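Local atomic coordinates of FAD-binding PCMH-type domain-containing protein (Gibberella zeae, PDB entry 6YJO), a protein that binds FAD covalently and probably uses it to oxidise oligosaccharides, as a member of the oxygen-dependent FAD-linked oxidoreductase family. Residues S161-G166 with L333-P338; V196-T201 with E488-D493; W250-A255 with S362-L367. All blocks are in the same frame, centred on the assembly; numbering follows the deposited sequence.

Contact 1: residues S161-G166 with L333-P338; sequences SCPGVG and LDQRRP. With FAD (flavin-adenine dinucleotide), chain C.
The side chain of Leu333 starts out away from Pro163, but chi1 near -80° sets CG beside the backbone N and chi2 then turns the CD2 methyl back to Pro163 CB, while Gln335, with chi1 -74°, sets its CG against Gly164 CA, and the bend at chi2 carries the amide away from it. The contact is purely van der Waals and lacks any hydrogen bond across the two loops. Pro163 CB is its central atom, lying 4.0 Å from Leu333 CD2 and 3.5 Å from the carbonyl Leu333 O. Beside it, Gln335 CG rests 3.9 Å from Gly164 CA, so it is the aliphatic part of the glutamine that does the touching; its NE2 makes a weak hydrogen bond to Ala332 O.

The other side of loop 161-166 faces the flavin. A type I turn from Cys162 to Val165 places Pro163 and Gly164 at its corner, toward 333-338, and leaves both flanks for the cofactor. Cys162 SG is bonded to FAD C6 at 1.8 Å, the cysteinyl half of the bicovalent attachment that His102 completes. Ser161 N donates to the flavin carbonyl FAD O4 at 3.2 Å, in a nearly straight bond (165°). Val165 CG2 packs 3.5 Å from FAD C9. Gly166 N, at the N-cap of helix 167-171, donates to the phosphate oxygen FAD O2P at 2.6 Å, so one short loop holds isoalloxazine and pyrophosphate together.

Helix 142-152 lines the contact, with Leu142 against Val165 and Thr147 against Leu333, and Leu333 also reaches helix 320-326. The flavin loop, which follows strand 155-156, is thereby packed against the connection leading from helix 320-326 to strand 346-352.

Contact 2: residues V196-T201 with E488-D493; sequences VLTNGT and ELDPKD. With NAG (2-acetamido-2-deoxy-beta-D-glucopyranose), chain B.
Asp490 OD1 accepts from Met494 N and, across the contact, weakly from the hydroxyl Thr198 OG1 at 3.4 Å, a bond that stays uncertain because the placement of the Thr198 branches is doubtful. The other oxygen, Asp490 OD2, takes Phe495 N and a salt bridge from Lys486, so the carboxylate organises the chain leaving the helix and is probably kept ionised. A water adds a second link: it accepts from Thr198 N at 2.7 Å and donates weakly to Leu489 O.

A glycan grows from the same turn. Asn199 ND2 carries NAG C1 in the Asn-Gly-Thr sequon, while Asn199 OD1 accepts from Thr201 N at 3.1 Å, an Asx turn whose donor sits above the carbonyl plane. NAG N2 donates to Thr201 OG1 at 2.8 Å in a nearly straight bond (166°). The sugar then lies over two leucines, with Leu489 CD2 3.4 Å from NAG C6 and Leu197 CD1 3.7 Å from NAG C5, and so bridges both segments.

The type I turn 197-200 joins antiparallel strands 190-196 and 202-206 of the FAD-binding domain, near helix 78-90, and meets the C-terminal end of helix 479-489.

Contact 3: residues W250-A255 with S362-L367; sequences WNENEA and SFARTL
The first turn of helix 252-268 comes up against helix 357-371 with Glu252 CA 5.7 Å from Ala364 CA, close enough for side chain to meet backbone. Small residues permit this approach: Ala364 CB lies 3.9 Å from Glu252 O and 4.4 Å from Ala255 CB, and Val256 also touches Ala364. Glu252 reaches across to the second helix. Its CG is anti to the backbone N (chi1 176°) and the chain stays extended beyond, so the stem passes over Ala364, with Glu252 CG 3.8 Å from Ala364 O, and the carboxylate ends alongside the root of Arg365. There Glu252 OE2 is 3.5 Å from Arg365 CB. The guanidinium, however, is carried outward on an extended chain; Arg365 NE stays 5.2 Å from Glu252 OE2, and the two planar groups are turned 45° apart.

Asn251 caps the helix start: Asn251 OD1 accepts from Glu254 N at 2.7 Å, the donor tilted 26° from the carbonyl plane. Just before it, Trp250 tucks under the turn, Glu254 O and Ala255 CA lying over one ring face near the rim, while Leu259 and Ile277 also contact the indole. On the other helix, Phe363 and Leu367 pack against strands 273-280 and 380-386, Phe363 meeting Trp419 edge-to-face.

Both helices thus pack on the same antiparallel sheet and touch each other through alanines at depth and the Glu252 stem further out. The opposite charges of Glu252 and Arg365 probably attract at a distance, without a salt bridge, so that close fit rather than directional polar bonding joins the two helices.

In the fold
The segments come in the order 161-166, 196-201, 250-255, 333-338, 362-367 and 488-493, so contact 1 crosses both others along the chain, while contact 3 falls wholly between the two halves of contact 2. Contact 1 is the most central, at the flavin; its centre is 29 Å from that of contact 2 and 36 Å from that of contact 3. Contacts 2 and 3 lie on opposite sides of the chain's centre, with centres 49 Å apart. Contact 2 ties the C-terminal helix 479-489 back to the FAD-binding domain, whereas contact 3 pairs helices on the seven-stranded antiparallel sheet, which probably forms the substrate domain, as in berberine bridge enzyme relatives.

Contact 1: residues S161-G166 with L333-P338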
loop_
_atom_site.group_PDB
_atom_site.type_symbol
_atom_site.label_atom_id
_atom_site.label_comp_id
_atom_site.label_asym_id
_atom_site.label_seq_id
_atom_site.Cartn_x
_atom_site.Cartn_y
_atom_site.Cartn_z
ATOM N N SER A 161 1.186 8.678 1.162
ATOM C CA SER A 161 1.862 9.942 0.891
ATOM C C SER A 161 2.330 10.058 -0.556
ATOM O O SER A 161 2.464 11.176 -1.068
ATOM C CB SER A 161 3.060 10.100 1.829
ATOM O OG SER A 161 2.741 9.704 3.151
ATOM N N CYS A 162 2.591 8.936 -1.220
ATOM C CA CYS A 162 3.151 8.970 -2.568
ATOM C C CYS A 162 2.056 9.271 -3.585
ATOM O O CYS A 162 1.127 8.469 -3.734
ATOM C CB CYS A 162 3.817 7.648 -2.901
ATOM S SG CYS A 162 5.043 7.153 -1.688
ATOM N N PRO A 163 2.128 10.392 -4.304
ATOM C CA PRO A 163 1.060 10.703 -5.265
ATOM C C PRO A 163 1.049 9.796 -6.482
ATOM O O PRO A 163 -0.015 9.609 -7.085
ATOM C CB PRO A 163 1.358 12.155 -5.655
ATOM C CG PRO A 163 2.824 12.298 -5.449
ATOM C CD PRO A 163 3.156 11.445 -4.262
ATOM N N GLY A 164 2.195 9.238 -6.876
ATOM C CA GLY A 164 2.257 8.410 -8.068
ATOM C C GLY A 164 1.714 7.005 -7.913
ATOM O O GLY A 164 1.592 6.290 -8.911
ATOM N N VAL A 165 1.383 6.597 -6.689
ATOM C CA VAL A 165 0.840 5.265 -6.459
ATOM C C VAL A 165 -0.519 5.141 -7.135
ATOM O O VAL A 165 -1.320 6.086 -7.148
ATOM C CB VAL A 165 0.753 4.996 -4.946
ATOM C CG1 VAL A 165 -0.187 3.845 -4.641
ATOM C CG2 VAL A 165 2.149 4.721 -4.391
ATOM N N GLY A 166 -0.775 3.974 -7.727
ATOM C CA GLY A 166 -2.056 3.729 -8.361
ATOM C C GLY A 166 -3.131 3.378 -7.348
ATOM O O GLY A 166 -2.878 2.738 -6.327
ATOM N N LEU A 333 1.472 16.584 -7.181
ATOM C CA LEU A 333 0.338 15.748 -6.790
ATOM C C LEU A 333 -0.344 15.137 -8.010
ATOM O O LEU A 333 -0.427 13.913 -8.139
ATOM C CB LEU A 333 -0.658 16.565 -5.958
ATOM C CG LEU A 333 -0.367 16.793 -4.470
ATOM C CD1 LEU A 333 -1.656 17.153 -3.747
ATOM C CD2 LEU A 333 0.279 15.570 -3.809
ATOM N N ASP A 334 -0.812 15.975 -8.936
ATOM C CA ASP A 334 -1.646 15.503 -10.036
ATOM C C ASP A 334 -0.847 14.633 -10.999
ATOM O O ASP A 334 -0.598 15.032 -12.139
ATOM C CB ASP A 334 -2.271 16.695 -10.774
ATOM C CG ASP A 334 -3.362 16.278 -11.744
ATOM O OD1 ASP A 334 -3.587 15.059 -11.897
ATOM O OD2 ASP A 334 -3.997 17.168 -12.349
ATOM N N GLN A 335 -0.461 13.434 -10.557
ATOM C CA GLN A 335 0.286 12.503 -11.399
ATOM C C GLN A 335 -0.662 11.811 -12.368
ATOM O O GLN A 335 -1.730 11.337 -11.968
ATOM C CB GLN A 335 1.000 11.444 -10.553
ATOM C CG GLN A 335 2.232 11.917 -9.796
ATOM C CD GLN A 335 3.293 12.522 -10.702
ATOM O OE1 GLN A 335 3.323 12.263 -11.904
ATOM N NE2 GLN A 335 4.157 13.352 -10.126
ATOM N N ARG A 336 -0.267 11.739 -13.638
ATOM C CA ARG A 336 -1.046 11.057 -14.663
ATOM C C ARG A 336 -0.096 10.410 -15.659
ATOM O O ARG A 336 1.130 10.501 -15.538
ATOM C CB ARG A 336 -1.997 12.019 -15.384
ATOM C CG ARG A 336 -3.029 12.660 -14.478
ATOM C CD ARG A 336 -3.986 13.554 -15.246
ATOM N NE ARG A 336 -4.915 12.792 -16.076
ATOM C CZ ARG A 336 -6.107 13.229 -16.469
ATOM N NH1 ARG A 336 -6.543 14.428 -16.105
ATOM N NH2 ARG A 336 -6.875 12.456 -17.225
ATOM N N ARG A 337 -0.678 9.764 -16.652
ATOM C CA ARG A 337 0.062 9.153 -17.744
ATOM C C ARG A 337 0.491 10.223 -18.748
ATOM O O ARG A 337 -0.292 11.118 -19.072
ATOM C CB ARG A 337 -0.799 8.100 -18.437
ATOM C CG ARG A 337 -0.159 7.444 -19.638
ATOM C CD ARG A 337 -1.045 6.334 -20.175
ATOM N NE ARG A 337 -0.355 5.524 -21.175
ATOM C CZ ARG A 337 0.473 4.525 -20.884
ATOM N NH1 ARG A 337 0.721 4.213 -19.619
ATOM N NH2 ARG A 337 1.057 3.842 -21.859
ATOM N N PRO A 338 1.727 10.151 -19.270
ATOM C CA PRO A 338 2.717 9.096 -19.022
ATOM C C PRO A 338 3.474 9.276 -17.705
ATOM O O PRO A 338 3.644 10.401 -17.232
ATOM C CB PRO A 338 3.662 9.230 -20.214
ATOM C CG PRO A 338 3.642 10.693 -20.513
ATOM C CD PRO A 338 2.240 11.170 -20.206
HETATM P PA FAD C . 0.828 -1.932 -9.279
HETATM O O1A FAD C . 2.135 -2.603 -9.475
HETATM O O2A FAD C . 0.199 -1.389 -10.573
HETATM O O5B FAD C . -0.186 -2.884 -8.539
HETATM C C5B FAD C . 0.192 -3.597 -7.343
HETATM C C4B FAD C . -0.706 -4.792 -7.173
HETATM O O4B FAD C . -2.071 -4.414 -7.478
HETATM C C3B FAD C . -0.382 -5.967 -8.091
HETATM O O3B FAD C . -0.669 -7.205 -7.451
HETATM C C2B FAD C . -1.308 -5.712 -9.280
HETATM O O2B FAD C . -1.599 -6.903 -9.996
HETATM C C1B FAD C . -2.549 -5.189 -8.562
HETATM N N9A FAD C . -3.418 -4.363 -9.397
HETATM C C8A FAD C . -3.126 -3.154 -9.976
HETATM N N7A FAD C . -4.105 -2.647 -10.685
HETATM C C5A FAD C . -5.117 -3.594 -10.567
HETATM C C6A FAD C . -6.421 -3.652 -11.087
HETATM N N6A FAD C . -6.961 -2.710 -11.865
HETATM N N1A FAD C . -7.166 -4.736 -10.778
HETATM C C2A FAD C . -6.636 -5.682 -10.000
HETATM N N3A FAD C . -5.421 -5.734 -9.452
HETATM C C4A FAD C . -4.701 -4.650 -9.779
HETATM N N1 FAD C . 1.618 2.191 0.764
HETATM C C2 FAD C . 1.024 2.663 1.899
HETATM O O2 FAD C . 0.207 1.985 2.533
HETATM N N3 FAD C . 1.336 3.933 2.361
HETATM C C4 FAD C . 2.222 4.814 1.774
HETATM O O4 FAD C . 2.422 5.920 2.273
HETATM C C4X FAD C . 2.848 4.302 0.570
HETATM N N5 FAD C . 3.699 5.068 -0.052
HETATM C C5X FAD C . 4.291 4.577 -1.205
HETATM C C6 FAD C . 5.226 5.361 -1.871
HETATM C C7 FAD C . 5.827 4.930 -3.046
HETATM C C7M FAD C . 6.815 5.826 -3.745
HETATM C C8 FAD C . 5.540 3.644 -3.536
HETATM C C8M FAD C . 6.175 3.131 -4.799
HETATM C C9 FAD C . 4.623 2.843 -2.860
HETATM C C9A FAD C . 4.004 3.297 -1.702
HETATM N N10 FAD C . 3.068 2.511 -1.003
HETATM C C10 FAD C . 2.478 2.977 0.142
HETATM C "C1'" FAD C . 2.748 1.150 -1.452
HETATM C "C2'" FAD C . 1.512 1.064 -2.335
HETATM O "O2'" FAD C . 0.336 1.149 -1.532
HETATM C "C3'" FAD C . 1.525 -0.283 -3.058
HETATM O "O3'" FAD C . 2.762 -0.397 -3.754
HETATM C "C4'" FAD C . 0.387 -0.477 -4.058
HETATM O "O4'" FAD C . -0.132 -1.803 -3.958
HETATM C "C5'" FAD C . 0.858 -0.218 -5.470
HETATM O "O5'" FAD C . -0.287 -0.054 -6.328
HETATM P P FAD C . -0.109 0.362 -7.827
HETATM O O1P FAD C . -1.416 0.118 -8.587
HETATM O O2P FAD C . 0.454 1.734 -7.896
HETATM O O3P FAD C . 0.995 -0.706 -8.288
#

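Contact 2: residues V196-T201 with E488-D493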
loop_
_atom_site.group_PDB
_atom_site.type_symbol
_atom_site.label_atom_id
_atom_site.label_comp_id
_atom_site.label_asym_id
_atom_site.label_seq_id
_atom_site.Cartn_x
_atom_site.Cartn_y
_atom_site.Cartn_z
ATOM N N VAL A 196 -13.751 -7.367 -13.555
ATOM C CA VAL A 196 -13.825 -8.374 -14.608
ATOM C C VAL A 196 -13.265 -9.678 -14.060
ATOM O O VAL A 196 -12.072 -9.768 -13.739
ATOM C CB VAL A 196 -13.056 -7.928 -15.863
ATOM C CG1 VAL A 196 -13.168 -8.973 -16.970
ATOM C CG2 VAL A 196 -13.569 -6.579 -16.346
ATOM N N LEU A 197 -14.116 -10.692 -13.959
ATOM C CA LEU A 197 -13.673 -11.991 -13.484
ATOM C C LEU A 197 -12.926 -12.737 -14.594
ATOM O O LEU A 197 -12.949 -12.358 -15.769
ATOM C CB LEU A 197 -14.860 -12.812 -12.984
ATOM C CG LEU A 197 -15.824 -12.071 -12.057
ATOM C CD1 LEU A 197 -16.895 -13.020 -11.531
ATOM C CD2 LEU A 197 -15.071 -11.406 -10.910
ATOM N N THR A 198 -12.263 -13.828 -14.201
ATOM C CA THR A 198 -11.355 -14.520 -15.113
ATOM C C THR A 198 -12.037 -14.944 -16.407
ATOM O O THR A 198 -11.366 -15.077 -17.439
ATOM C CB THR A 198 -10.745 -15.742 -14.426
ATOM O OG1 THR A 198 -9.860 -16.409 -15.336
ATOM C CG2 THR A 198 -11.828 -16.704 -13.967
ATOM N N ASN A 199 -13.350 -15.169 -16.385
ATOM C CA ASN A 199 -14.067 -15.591 -17.583
ATOM C C ASN A 199 -14.540 -14.418 -18.432
ATOM O O ASN A 199 -15.290 -14.628 -19.391
ATOM C CB ASN A 199 -15.257 -16.483 -17.209
ATOM C CG ASN A 199 -16.186 -15.845 -16.191
ATOM O OD1 ASN A 199 -16.133 -14.641 -15.940
ATOM N ND2 ASN A 199 -17.049 -16.667 -15.602
ATOM N N GLY A 200 -14.100 -13.198 -18.121
ATOM C CA GLY A 200 -14.507 -12.024 -18.864
ATOM C C GLY A 200 -15.815 -11.410 -18.423
ATOM O O GLY A 200 -16.120 -10.282 -18.833
ATOM N N THR A 201 -16.600 -12.103 -17.603
ATOM C CA THR A 201 -17.841 -11.535 -17.095
ATOM C C THR A 201 -17.554 -10.278 -16.286
ATOM O O THR A 201 -16.645 -10.258 -15.452
ATOM C CB THR A 201 -18.579 -12.564 -16.234
ATOM O OG1 THR A 201 -19.156 -13.574 -17.073
ATOM C CG2 THR A 201 -19.676 -11.898 -15.416
ATOM N N GLU A 488 -13.537 -20.741 -6.349
ATOM C CA GLU A 488 -14.801 -20.386 -6.986
ATOM C C GLU A 488 -14.567 -19.605 -8.272
ATOM O O GLU A 488 -15.097 -19.951 -9.335
ATOM C CB GLU A 488 -15.652 -19.547 -6.034
ATOM C CG GLU A 488 -16.778 -20.271 -5.334
ATOM C CD GLU A 488 -17.907 -19.320 -4.955
ATOM O OE1 GLU A 488 -18.691 -18.933 -5.851
ATOM O OE2 GLU A 488 -17.996 -18.932 -3.769
ATOM N N LEU A 489 -13.762 -18.546 -8.193
ATOM C CA LEU A 489 -13.724 -17.498 -9.202
ATOM C C LEU A 489 -12.567 -17.633 -10.180
ATOM O O LEU A 489 -12.754 -17.406 -11.377
ATOM C CB LEU A 489 -13.657 -16.131 -8.512
ATOM C CG LEU A 489 -14.799 -15.891 -7.516
ATOM C CD1 LEU A 489 -14.646 -14.556 -6.798
ATOM C CD2 LEU A 489 -16.152 -15.980 -8.214
ATOM N N ASP A 490 -11.376 -17.990 -9.711
ATOM C CA ASP A 490 -10.203 -18.155 -10.569
ATOM C C ASP A 490 -9.569 -19.504 -10.255
ATOM O O ASP A 490 -8.518 -19.577 -9.606
ATOM C CB ASP A 490 -9.210 -17.009 -10.365
ATOM C CG ASP A 490 -8.163 -16.935 -11.458
ATOM O OD1 ASP A 490 -8.358 -17.570 -12.518
ATOM O OD2 ASP A 490 -7.143 -16.240 -11.258
ATOM N N PRO A 491 -10.186 -20.604 -10.710
ATOM C CA PRO A 491 -9.703 -21.933 -10.314
ATOM C C PRO A 491 -8.437 -22.334 -11.052
ATOM O O PRO A 491 -7.563 -22.995 -10.484
ATOM C CB PRO A 491 -10.881 -22.858 -10.661
ATOM C CG PRO A 491 -11.877 -22.007 -11.468
ATOM C CD PRO A 491 -11.214 -20.693 -11.759
ATOM N N LYS A 492 -8.327 -21.935 -12.318
ATOM C CA LYS A 492 -7.116 -22.172 -13.091
ATOM C C LYS A 492 -6.002 -21.199 -12.729
ATOM O O LYS A 492 -4.901 -21.303 -13.282
ATOM C CB LYS A 492 -7.432 -22.088 -14.588
ATOM C CG LYS A 492 -8.547 -23.035 -15.028
ATOM C CD LYS A 492 -8.564 -23.239 -16.539
ATOM C CE LYS A 492 -9.984 -23.312 -17.089
ATOM N NZ LYS A 492 -9.996 -23.605 -18.551
ATOM N N ASP A 493 -6.266 -20.268 -11.811
ATOM C CA ASP A 493 -5.277 -19.309 -11.327
ATOM C C ASP A 493 -4.719 -18.472 -12.478
ATOM O O ASP A 493 -3.508 -18.322 -12.645
ATOM C CB ASP A 493 -4.154 -20.012 -10.563
ATOM C CG ASP A 493 -3.419 -19.078 -9.625
ATOM O OD1 ASP A 493 -3.692 -17.858 -9.657
ATOM O OD2 ASP A 493 -2.572 -19.564 -8.849
HETATM C C1 NAG B . -18.000 -16.241 -14.610
HETATM C C2 NAG B . -19.405 -16.695 -14.989
HETATM C C3 NAG B . -20.413 -16.291 -13.912
HETATM C C4 NAG B . -19.951 -16.723 -12.526
HETATM C C5 NAG B . -18.513 -16.277 -12.278
HETATM C C6 NAG B . -17.949 -16.811 -10.984
HETATM C C7 NAG B . -20.336 -16.878 -17.255
HETATM C C8 NAG B . -20.669 -16.147 -18.521
HETATM N N2 NAG B . -19.789 -16.144 -16.279
HETATM O O3 NAG B . -21.670 -16.891 -14.211
HETATM O O4 NAG B . -20.757 -16.079 -11.545
HETATM O O5 NAG B . -17.661 -16.751 -13.329
HETATM O O6 NAG B . -17.475 -18.142 -11.137
HETATM O O7 NAG B . -20.550 -18.079 -17.121
HETATM O O HOH W 1 -12.101 -14.439 -11.552
#

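Contact 3: residues W250-A255 with S362-L367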
loop_
_atom_site.group_PDB
_atom_site.type_symbol
_atom_site.label_atom_id
_atom_site.label_comp_id
_atom_site.label_asym_id
_atom_site.label_seq_id
_atom_site.Cartn_x
_atom_site.Cartn_y
_atom_site.Cartn_z
ATOM N N TRP A 250 18.934 9.690 19.024
ATOM C CA TRP A 250 18.968 8.701 20.091
ATOM C C TRP A 250 20.279 7.924 20.101
ATOM O O TRP A 250 20.929 7.736 19.069
ATOM C CB TRP A 250 17.827 7.700 19.921
ATOM C CG TRP A 250 16.469 8.196 20.280
ATOM C CD1 TRP A 250 16.157 9.246 21.092
ATOM C CD2 TRP A 250 15.228 7.645 19.834
ATOM N NE1 TRP A 250 14.791 9.380 21.178
ATOM C CE2 TRP A 250 14.199 8.410 20.413
ATOM C CE3 TRP A 250 14.888 6.577 18.999
ATOM C CZ2 TRP A 250 12.851 8.142 20.183
ATOM C CZ3 TRP A 250 13.554 6.311 18.771
ATOM C CH2 TRP A 250 12.550 7.089 19.362
ATOM N N ASN A 251 20.659 7.472 21.292
ATOM C CA ASN A 251 21.567 6.352 21.469
ATOM C C ASN A 251 20.747 5.101 21.775
ATOM O O ASN A 251 19.541 5.174 22.010
ATOM C CB ASN A 251 22.577 6.651 22.584
ATOM C CG ASN A 251 21.912 6.953 23.919
ATOM O OD1 ASN A 251 21.047 6.214 24.378
ATOM N ND2 ASN A 251 22.311 8.052 24.540
ATOM N N GLU A 252 21.414 3.943 21.755
ATOM C CA GLU A 252 20.712 2.672 21.924
ATOM C C GLU A 252 19.702 2.722 23.062
ATOM O O GLU A 252 18.538 2.348 22.888
ATOM C CB GLU A 252 21.715 1.543 22.171
ATOM C CG GLU A 252 21.039 0.208 22.447
ATOM C CD GLU A 252 21.991 -0.972 22.373
ATOM O OE1 GLU A 252 23.082 -0.822 21.787
ATOM O OE2 GLU A 252 21.644 -2.047 22.902
ATOM N N ASN A 253 20.129 3.187 24.238
ATOM C CA ASN A 253 19.260 3.141 25.407
ATOM C C ASN A 253 18.227 4.260 25.417
ATOM O O ASN A 253 17.166 4.090 26.027
ATOM C CB ASN A 253 20.088 3.187 26.692
ATOM C CG ASN A 253 19.223 3.279 27.925
ATOM O OD1 ASN A 253 18.587 2.304 28.326
ATOM N ND2 ASN A 253 19.187 4.457 28.533
ATOM N N GLU A 254 18.506 5.396 24.771
ATOM C CA GLU A 254 17.467 6.395 24.557
ATOM C C GLU A 254 16.445 5.949 23.524
ATOM O O GLU A 254 15.364 6.542 23.454
ATOM C CB GLU A 254 18.072 7.729 24.115
ATOM C CG GLU A 254 18.615 8.574 25.250
ATOM C CD GLU A 254 19.168 9.899 24.769
ATOM O OE1 GLU A 254 19.458 10.020 23.560
ATOM O OE2 GLU A 254 19.308 10.820 25.602
ATOM N N ALA A 255 16.766 4.933 22.721
ATOM C CA ALA A 255 15.822 4.385 21.758
ATOM C C ALA A 255 14.943 3.290 22.352
ATOM O O ALA A 255 13.786 3.159 21.942
ATOM C CB ALA A 255 16.569 3.837 20.540
ATOM N N SER A 362 16.033 -5.754 21.852
ATOM C CA SER A 362 16.670 -6.557 20.811
ATOM C C SER A 362 16.729 -5.800 19.490
ATOM O O SER A 362 17.728 -5.882 18.768
ATOM C CB SER A 362 15.923 -7.881 20.637
ATOM O OG SER A 362 16.455 -8.626 19.554
ATOM N N PHE A 363 15.667 -5.061 19.158
ATOM C CA PHE A 363 15.670 -4.269 17.932
ATOM C C PHE A 363 16.737 -3.183 17.987
ATOM O O PHE A 363 17.487 -2.989 17.026
ATOM C CB PHE A 363 14.288 -3.655 17.705
ATOM C CG PHE A 363 14.257 -2.595 16.635
ATOM C CD1 PHE A 363 14.601 -2.899 15.329
ATOM C CD2 PHE A 363 13.877 -1.296 16.935
ATOM C CE1 PHE A 363 14.574 -1.929 14.344
ATOM C CE2 PHE A 363 13.846 -0.320 15.955
ATOM C CZ PHE A 363 14.196 -0.637 14.656
ATOM N N ALA A 364 16.842 -2.490 19.122
ATOM C CA ALA A 364 17.759 -1.358 19.233
ATOM C C ALA A 364 19.207 -1.815 19.347
ATOM O O ALA A 364 20.116 -1.077 18.957
ATOM C CB ALA A 364 17.373 -0.492 20.435
ATOM N N ARG A 365 19.444 -3.015 19.887
ATOM C CA ARG A 365 20.795 -3.571 19.920
ATOM C C ARG A 365 21.257 -3.942 18.518
ATOM O O ARG A 365 22.406 -3.684 18.144
ATOM C CB ARG A 365 20.833 -4.798 20.839
ATOM C CG ARG A 365 22.213 -5.419 21.054
ATOM C CD ARG A 365 22.171 -6.403 22.223
ATOM N NE ARG A 365 23.492 -6.851 22.656
ATOM C CZ ARG A 365 23.730 -7.477 23.807
ATOM N NH1 ARG A 365 22.739 -7.728 24.655
ATOM N NH2 ARG A 365 24.965 -7.851 24.116
ATOM N N THR A 366 20.365 -4.544 17.731
ATOM C CA THR A 366 20.700 -4.974 16.381
ATOM C C THR A 366 20.845 -3.786 15.434
ATOM O O THR A 366 21.673 -3.823 14.519
ATOM C CB THR A 366 19.618 -5.939 15.890
ATOM O OG1 THR A 366 19.132 -6.706 17.002
ATOM C CG2 THR A 366 20.168 -6.890 14.839
ATOM N N LEU A 367 20.071 -2.721 15.653
ATOM C CA LEU A 367 20.116 -1.549 14.784
ATOM C C LEU A 367 21.334 -0.685 15.084
ATOM O O LEU A 367 22.085 -0.322 14.174
ATOM C CB LEU A 367 18.836 -0.734 14.950
ATOM C CG LEU A 367 18.547 0.305 13.868
ATOM C CD1 LEU A 367 18.120 -0.381 12.576
ATOM C CD2 LEU A 367 17.491 1.291 14.349
#